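Local coordinates for protein 26S proteasome regulatory subunit RPN10 (Schizosaccharomyces pombe, PDB 2X5N) that protects polyubiquitin chains from disassembly by deubiquitinating enzymes as a regulatory subunit of the 26S proteasome, thereby promoting protein degradation, at residues 48-53 with 69-74; 29-34 with 110-115; 23-28 with 78-83. All coordinates share one frame; numbering follows the deposited sequence. Where two conformers were deposited one is given.

Contact 1: 48-53 with 69-74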
# COMPACT_ATOMS: atom_id res chain seq x y z
N CYS A 48 3.87 4.88 -10.42
CA CYS A 48 3.05 4.12 -9.49
C CYS A 48 2.08 3.20 -10.18
O CYS A 48 1.51 3.60 -11.20
CB CYS A 48 2.33 4.93 -8.41
SG CYS A 48 3.30 6.06 -7.48
N GLY A 49 1.83 2.03 -9.62
CA GLY A 49 0.80 1.15 -10.10
C GLY A 49 -0.17 0.87 -8.96
O GLY A 49 0.09 1.22 -7.80
N LEU A 50 -1.29 0.24 -9.30
CA LEU A 50 -2.39 0.06 -8.38
C LEU A 50 -2.84 -1.40 -8.42
O LEU A 50 -3.08 -1.96 -9.49
CB LEU A 50 -3.57 0.96 -8.74
CG LEU A 50 -4.76 0.89 -7.81
CD1 LEU A 50 -4.39 1.37 -6.42
CD2 LEU A 50 -5.94 1.70 -8.35
N MET A 51 -2.97 -1.99 -7.24
CA MET A 51 -3.49 -3.33 -7.07
C MET A 51 -4.49 -3.35 -5.95
O MET A 51 -4.44 -2.52 -5.04
CB MET A 51 -2.38 -4.30 -6.62
CG MET A 51 -1.48 -4.78 -7.68
SD MET A 51 -0.28 -5.90 -6.96
CE MET A 51 -1.28 -7.17 -6.24
N THR A 52 -5.39 -4.31 -6.00
CA THR A 52 -6.20 -4.67 -4.85
C THR A 52 -5.63 -5.89 -4.13
O THR A 52 -4.85 -6.67 -4.69
CB THR A 52 -7.61 -5.08 -5.29
OG1 THR A 52 -7.50 -6.27 -6.10
CG2 THR A 52 -8.30 -3.99 -6.06
N ILE A 53 -6.04 -6.07 -2.86
CA ILE A 53 -5.73 -7.31 -2.16
C ILE A 53 -6.97 -8.01 -1.63
O ILE A 53 -6.86 -9.09 -1.06
CB ILE A 53 -4.69 -7.14 -1.05
CG1 ILE A 53 -5.24 -6.28 0.09
CG2 ILE A 53 -3.43 -6.53 -1.60
CD1 ILE A 53 -4.44 -6.36 1.39
N GLY A 69 -5.45 9.62 -13.29
CA GLY A 69 -6.73 9.29 -13.89
C GLY A 69 -6.86 7.80 -14.17
O GLY A 69 -7.94 7.25 -14.12
N LYS A 70 -5.75 7.13 -14.47
CA LYS A 70 -5.83 5.70 -14.68
C LYS A 70 -6.21 4.97 -13.39
O LYS A 70 -6.93 3.98 -13.44
CB LYS A 70 -4.49 5.17 -15.21
CG LYS A 70 -4.21 5.57 -16.66
CD LYS A 70 -2.96 4.91 -17.20
CE LYS A 70 -2.98 3.41 -16.96
NZ LYS A 70 -2.11 2.69 -17.92
N PHE A 71 -5.73 5.44 -12.25
CA PHE A 71 -6.13 4.84 -10.98
C PHE A 71 -7.62 5.05 -10.76
O PHE A 71 -8.34 4.13 -10.38
CB PHE A 71 -5.38 5.47 -9.79
CG PHE A 71 -3.98 4.94 -9.55
CD1 PHE A 71 -3.12 4.61 -10.59
CD2 PHE A 71 -3.53 4.82 -8.27
CE1 PHE A 71 -1.85 4.14 -10.33
CE2 PHE A 71 -2.25 4.35 -8.01
CZ PHE A 71 -1.41 4.02 -9.05
N LEU A 72 -8.10 6.28 -10.95
CA LEU A 72 -9.50 6.59 -10.69
C LEU A 72 -10.41 5.81 -11.63
O LEU A 72 -11.43 5.28 -11.21
CB LEU A 72 -9.72 8.10 -10.81
CG LEU A 72 -9.14 8.93 -9.67
CD1 LEU A 72 -9.23 10.40 -9.98
CD2 LEU A 72 -9.89 8.62 -8.37
N SER A 73 -10.07 5.73 -12.90
CA SER A 73 -10.89 4.96 -13.83
C SER A 73 -10.92 3.48 -13.46
O SER A 73 -11.97 2.86 -13.57
CB SER A 73 -10.38 5.09 -15.25
OG SER A 73 -10.50 6.42 -15.70
N ALA A 74 -9.79 2.93 -13.00
CA ALA A 74 -9.73 1.51 -12.68
C ALA A 74 -10.49 1.18 -11.40
O ALA A 74 -10.98 0.07 -11.23
CB ALA A 74 -8.29 1.02 -12.59

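Contact 2: 29-34 with 110-115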
# COMPACT_ATOMS: atom_id res chain seq x y z
N LYS A 29 -9.04 5.42 -0.10
CA LYS A 29 -9.00 5.95 -1.49
C LYS A 29 -8.42 7.38 -1.58
O LYS A 29 -7.62 7.67 -2.47
CB LYS A 29 -10.40 5.88 -2.11
CG LYS A 29 -10.43 6.09 -3.61
CD LYS A 29 -11.86 6.04 -4.12
CE LYS A 29 -11.93 6.22 -5.62
NZ LYS A 29 -13.33 6.47 -6.05
N ASP A 30 -8.79 8.24 -0.64
CA ASP A 30 -8.22 9.59 -0.59
C ASP A 30 -6.71 9.57 -0.23
O ASP A 30 -5.92 10.36 -0.73
CB ASP A 30 -8.96 10.47 0.44
CG ASP A 30 -10.35 10.92 -0.02
OD1 ASP A 30 -10.81 10.49 -1.09
OD2 ASP A 30 -10.98 11.73 0.71
N THR A 31 -6.32 8.64 0.63
CA THR A 31 -4.91 8.48 1.02
C THR A 31 -4.04 8.00 -0.16
O THR A 31 -2.88 8.40 -0.30
CB THR A 31 -4.81 7.51 2.19
OG1 THR A 31 -5.71 7.96 3.21
CG2 THR A 31 -3.42 7.48 2.73
N VAL A 32 -4.60 7.17 -1.02
CA VAL A 32 -3.89 6.70 -2.21
C VAL A 32 -3.43 7.90 -3.07
O VAL A 32 -2.30 7.93 -3.56
CB VAL A 32 -4.78 5.75 -3.05
CG1 VAL A 32 -4.15 5.44 -4.42
CG2 VAL A 32 -5.02 4.45 -2.28
N HIS A 33 -4.29 8.88 -3.23
CA HIS A 33 -3.97 10.02 -4.07
C HIS A 33 -2.78 10.77 -3.48
O HIS A 33 -1.88 11.23 -4.20
CB HIS A 33 -5.19 10.94 -4.24
CG HIS A 33 -5.11 11.85 -5.43
ND1 HIS A 33 -6.19 12.57 -5.91
CD2 HIS A 33 -4.11 12.15 -6.27
CE1 HIS A 33 -5.81 13.28 -6.98
NE2 HIS A 33 -4.53 13.04 -7.22
N MET A 34 -2.76 10.89 -2.16
CA MET A 34 -1.65 11.56 -1.48
C MET A 34 -0.32 10.83 -1.67
O MET A 34 0.68 11.47 -1.96
CB MET A 34 -2.02 11.76 0.01
CG MET A 34 -0.96 12.40 0.88
SD MET A 34 0.38 11.32 1.42
CE MET A 34 -0.51 10.14 2.43
N VAL A 110 3.47 0.01 -1.22
CA VAL A 110 2.72 0.69 -0.14
C VAL A 110 1.38 -0.03 -0.04
O VAL A 110 0.62 -0.01 -1.00
CB VAL A 110 2.51 2.19 -0.41
CG1 VAL A 110 1.68 2.80 0.70
CG2 VAL A 110 3.86 2.87 -0.47
N ALA A 111 1.13 -0.70 1.08
CA ALA A 111 -0.06 -1.52 1.22
C ALA A 111 -0.92 -1.07 2.38
O ALA A 111 -0.41 -0.81 3.49
CB ALA A 111 0.33 -2.99 1.45
N PHE A 112 -2.22 -1.04 2.15
CA PHE A 112 -3.20 -0.80 3.18
C PHE A 112 -3.72 -2.13 3.73
O PHE A 112 -4.02 -3.05 2.96
CB PHE A 112 -4.39 -0.05 2.61
CG PHE A 112 -4.10 1.36 2.21
CD1 PHE A 112 -4.45 2.42 3.05
CD2 PHE A 112 -3.50 1.65 0.99
CE1 PHE A 112 -4.23 3.73 2.67
CE2 PHE A 112 -3.27 2.96 0.61
CZ PHE A 112 -3.65 4.01 1.44
N VAL A 113 -3.82 -2.23 5.05
CA VAL A 113 -4.40 -3.39 5.69
C VAL A 113 -5.48 -2.92 6.66
O VAL A 113 -5.20 -2.23 7.65
CB VAL A 113 -3.32 -4.19 6.46
CG1 VAL A 113 -3.98 -5.34 7.26
CG2 VAL A 113 -2.26 -4.70 5.50
N GLY A 114 -6.72 -3.28 6.35
CA GLY A 114 -7.87 -2.97 7.20
C GLY A 114 -8.66 -4.22 7.53
O GLY A 114 -9.82 -4.14 7.93
N SER A 115 -7.98 -5.36 7.44
CA SER A 115 -8.60 -6.66 7.59
C SER A 115 -7.60 -7.60 8.25
O SER A 115 -6.39 -7.43 8.13
CB SER A 115 -8.94 -7.22 6.22
OG SER A 115 -7.80 -7.13 5.40

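Contact 3: 23-28 with 78-83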
# COMPACT_ATOMS: atom_id res chain seq x y z
N THR A 23 -16.00 5.83 5.06
CA THR A 23 -15.81 4.40 5.29
C THR A 23 -14.31 4.15 5.27
O THR A 23 -13.55 4.95 4.76
CB THR A 23 -16.46 3.52 4.21
OG1 THR A 23 -15.83 3.78 2.95
CG2 THR A 23 -17.96 3.78 4.13
N ARG A 24 -13.88 3.01 5.78
CA ARG A 24 -12.49 2.60 5.64
C ARG A 24 -12.06 2.62 4.20
O ARG A 24 -11.01 3.14 3.87
CB ARG A 24 -12.30 1.21 6.21
CG ARG A 24 -12.39 1.14 7.70
CD ARG A 24 -12.08 -0.30 8.18
NE ARG A 24 -12.35 -0.46 9.60
CZ ARG A 24 -12.13 -1.56 10.30
NH1 ARG A 24 -11.58 -2.63 9.74
NH2 ARG A 24 -12.45 -1.58 11.58
N PHE A 25 -12.87 2.05 3.31
CA PHE A 25 -12.49 2.00 1.92
C PHE A 25 -12.27 3.38 1.33
O PHE A 25 -11.26 3.62 0.64
CB PHE A 25 -13.51 1.25 1.08
CG PHE A 25 -13.07 1.15 -0.33
CD1 PHE A 25 -12.13 0.19 -0.71
CD2 PHE A 25 -13.45 2.09 -1.26
CE1 PHE A 25 -11.64 0.13 -1.99
CE2 PHE A 25 -12.96 2.02 -2.57
CZ PHE A 25 -12.06 1.05 -2.92
N GLU A 26 -13.20 4.29 1.58
CA GLU A 26 -13.15 5.62 0.99
C GLU A 26 -12.07 6.49 1.60
O GLU A 26 -11.48 7.35 0.94
CB GLU A 26 -14.51 6.28 1.10
CG GLU A 26 -15.53 5.71 0.13
CD GLU A 26 -15.16 6.02 -1.31
OE1 GLU A 26 -14.70 7.15 -1.56
OE2 GLU A 26 -15.31 5.13 -2.18
N ALA A 27 -11.82 6.26 2.88
CA ALA A 27 -10.71 6.87 3.60
C ALA A 27 -9.37 6.56 2.98
O ALA A 27 -8.48 7.39 2.82
CB ALA A 27 -10.78 6.65 5.07
N GLN A 28 -9.25 5.28 2.67
CA GLN A 28 -8.07 4.75 2.02
C GLN A 28 -7.94 5.39 0.64
O GLN A 28 -6.85 5.79 0.23
CB GLN A 28 -8.21 3.21 1.95
CG GLN A 28 -7.45 2.56 0.85
CD GLN A 28 -7.79 1.11 0.79
OE1 GLN A 28 -7.03 0.26 1.20
NE2 GLN A 28 -9.00 0.81 0.30
N LEU A 78 -15.42 -0.75 -8.69
CA LEU A 78 -14.66 -1.83 -8.08
C LEU A 78 -15.47 -2.45 -6.97
O LEU A 78 -15.93 -1.75 -6.09
CB LEU A 78 -13.34 -1.31 -7.51
CG LEU A 78 -12.42 -2.36 -6.91
CD1 LEU A 78 -11.79 -3.22 -7.98
CD2 LEU A 78 -11.33 -1.68 -6.10
N PRO A 79 -15.64 -3.78 -6.99
CA PRO A 79 -16.20 -4.41 -5.80
C PRO A 79 -15.48 -4.22 -4.49
O PRO A 79 -14.25 -4.35 -4.53
CB PRO A 79 -16.51 -5.84 -6.21
CG PRO A 79 -16.32 -5.87 -7.71
CD PRO A 79 -15.34 -4.77 -8.03
N VAL A 80 -16.18 -4.02 -3.38
CA VAL A 80 -15.58 -3.95 -2.06
C VAL A 80 -16.35 -5.00 -1.25
O VAL A 80 -17.52 -4.80 -0.91
CB VAL A 80 -15.70 -2.54 -1.45
CG1 VAL A 80 -15.02 -2.52 -0.10
CG2 VAL A 80 -15.05 -1.50 -2.37
N ARG A 81 -15.71 -6.14 -1.02
CA ARG A 81 -16.37 -7.34 -0.50
C ARG A 81 -15.35 -8.45 -0.37
O ARG A 81 -14.21 -8.31 -0.79
CB ARG A 81 -17.48 -7.79 -1.47
CG ARG A 81 -16.92 -8.24 -2.82
CD ARG A 81 -18.01 -8.69 -3.79
NE ARG A 81 -18.86 -9.74 -3.21
CZ ARG A 81 -18.52 -11.02 -3.11
NH1 ARG A 81 -17.33 -11.44 -3.53
NH2 ARG A 81 -19.38 -11.87 -2.58
N GLY A 82 -15.76 -9.58 0.20
CA GLY A 82 -14.88 -10.73 0.23
C GLY A 82 -13.66 -10.63 1.13
O GLY A 82 -13.56 -9.74 1.97
N ASN A 83 -12.76 -11.59 0.97
CA ASN A 83 -11.58 -11.72 1.83
C ASN A 83 -10.37 -10.99 1.29
O ASN A 83 -10.20 -10.85 0.08
CB ASN A 83 -11.16 -13.20 1.93
CG ASN A 83 -12.24 -14.07 2.51
OD1 ASN A 83 -12.96 -13.65 3.39
ND2 ASN A 83 -12.35 -15.28 2.01

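Contact 1: 48-53 with 69-74
With chi1 of -81°, Phe71 sets CG opposite its own carbonyl carbon and reaches from the helix to the strand. Leu50 CB already points toward that helix, and a chi1 of -178°, CG anti to the backbone N, lays CG and both methyls along the CD2/CE2 side of the ring. The result is a CH-pi contact: Leu50 CB stands 3.7 Å from the centroid of the Phe71 ring, almost straight above it. The far end of the ring presses on the strand backbone. Phe71 CZ comes within 3.4 Å of Gly49 C, and Cys48 O lies 3.5 Å from Phe71 CE1, near the ring plane. Cys48 CB also touches Phe71 CZ. Beyond the pair, Phe36 meets the same ring edge-to-face and Tyr68 packs on it at a tilt. An alanine here would remove the ring, and Leu50 CB and the Gly49 carbonyl would probably lose their cover, opening a gap between helix and strand. The axes of strand 48-52 and helix 69-74 run nearly parallel, 9.1 Å apart at closest approach. This is the layering of a von Willebrand A (VWA) domain, a Rossmann-like alpha/beta fold in which helices cover a central, mainly parallel sheet.

Contact 2: 29-34 with 110-115
Phe112 reaches from strand 106-113, in the interior of the sheet, to Thr31 and Val32 on helix 24-42, joining a covering helix to the central sheet of the Rossmann-like VWA fold. The backbones stay well apart, the nearest CA atoms being those of Val32 and Val110 at 9.2 Å, and the distance is spanned by this one aromatic side chain. Near its root, around Phe112 CB, lies the amide of Gln28, whose OE1 is held by a hydrogen bond from Asp10 N. A chi1 of -69° then puts CG opposite the carbonyl carbon and sends the ring out from the strand toward the helix. Segment 29-34 is met by the outer ring atoms alone. Phe112 CE2 takes the Val32 side, at 3.7 Å from Val32 CG2. Phe112 CE1 takes the Thr31 side, at 3.8 Å from Thr31 CG2. The tip, CZ, lies between them and touches both residues. Thr31 CG2 comes in at the edge, close to the ring plane, whereas the valine methyl approaches obliquely.

All three residues are buried, and the contact is purely apolar. The polar end of Thr31 is kept away from the ring: OG1 is hydrogen-bonded to Ala27 O, one turn back in the helix, which probably helps fix the rotation of the side chain and turns CG2 to the phenylalanine. Ile141, on the adjoining strand 136-143, also packs against Phe112, and Leu177 and Ser178 of helix 177-182 pack on Thr31. The closest approach at the very tip of the ring is that of Phe112 CZ to Thr31 CG2, at 3.7 Å.

Contact 3: 23-28 with 78-83
A small, partly buried apolar contact joins the first turn of helix 24-42 to the loop between helices 68-75 and 86-98. Phe25 and Val80 carry it, with Leu78 in a lesser part. A methyl-on-ring CH-pi interaction lies at its heart: Val80 CG2 stands over one face of the Phe25 ring, 3.7 Å from the centroid and 8° off the normal, so that all six ring carbons lie at similar distances from it. The second methyl, Val80 CG1, leans over the inner part of the ring and comes within 4.0 Å of Phe25 CD1. Phe25 holds CG opposite the backbone N (chi1 -177°), which carries the ring out from the helix toward the loop. At its far end, Phe25 CZ is 4.3 Å from Leu78 CD2, a looser touch made obliquely.

The start of this helix is capped: Thr23, at the N-cap position, accepts a hydrogen bond from Glu26 N through OG1 at 3.0 Å. On the sheet side, Ile9 at the end of strand 3-9 is touched by both Phe25 and Leu78. The loop is also tied to the segment after that strand, where Asn11 ND2 bonds Pro79 O and the backbones of Asn11 and Glu13 pair with Arg81 and Gly82. The contact sits at the C-terminal edge of the parallel strands of the VWA fold; it involves no metal, but in many relatives this edge holds the metal-ion-dependent adhesion site.

In the fold
Helix 24-42 ties the three contacts together. Its first turn serves contact 3, the next turns serve contact 2, and it reaches contact 1 through Val32, whose CG1 lies 3.9 Å from Phe71 CD2. The centres of contacts 1 and 2 are about 11 Å apart, those of contacts 2 and 3 about 10 Å, and those of contacts 1 and 3 about 14 Å. Thr52 CG2 and Leu78 CD2, 3.8 Å apart, join contacts 1 and 3. Between contacts 2 and 3, Arg24 NH1 makes a weak hydrogen bond to Gly114 O. Asp10, after strand 3-9, accepts a hydrogen bond from Gly114 N through OD2.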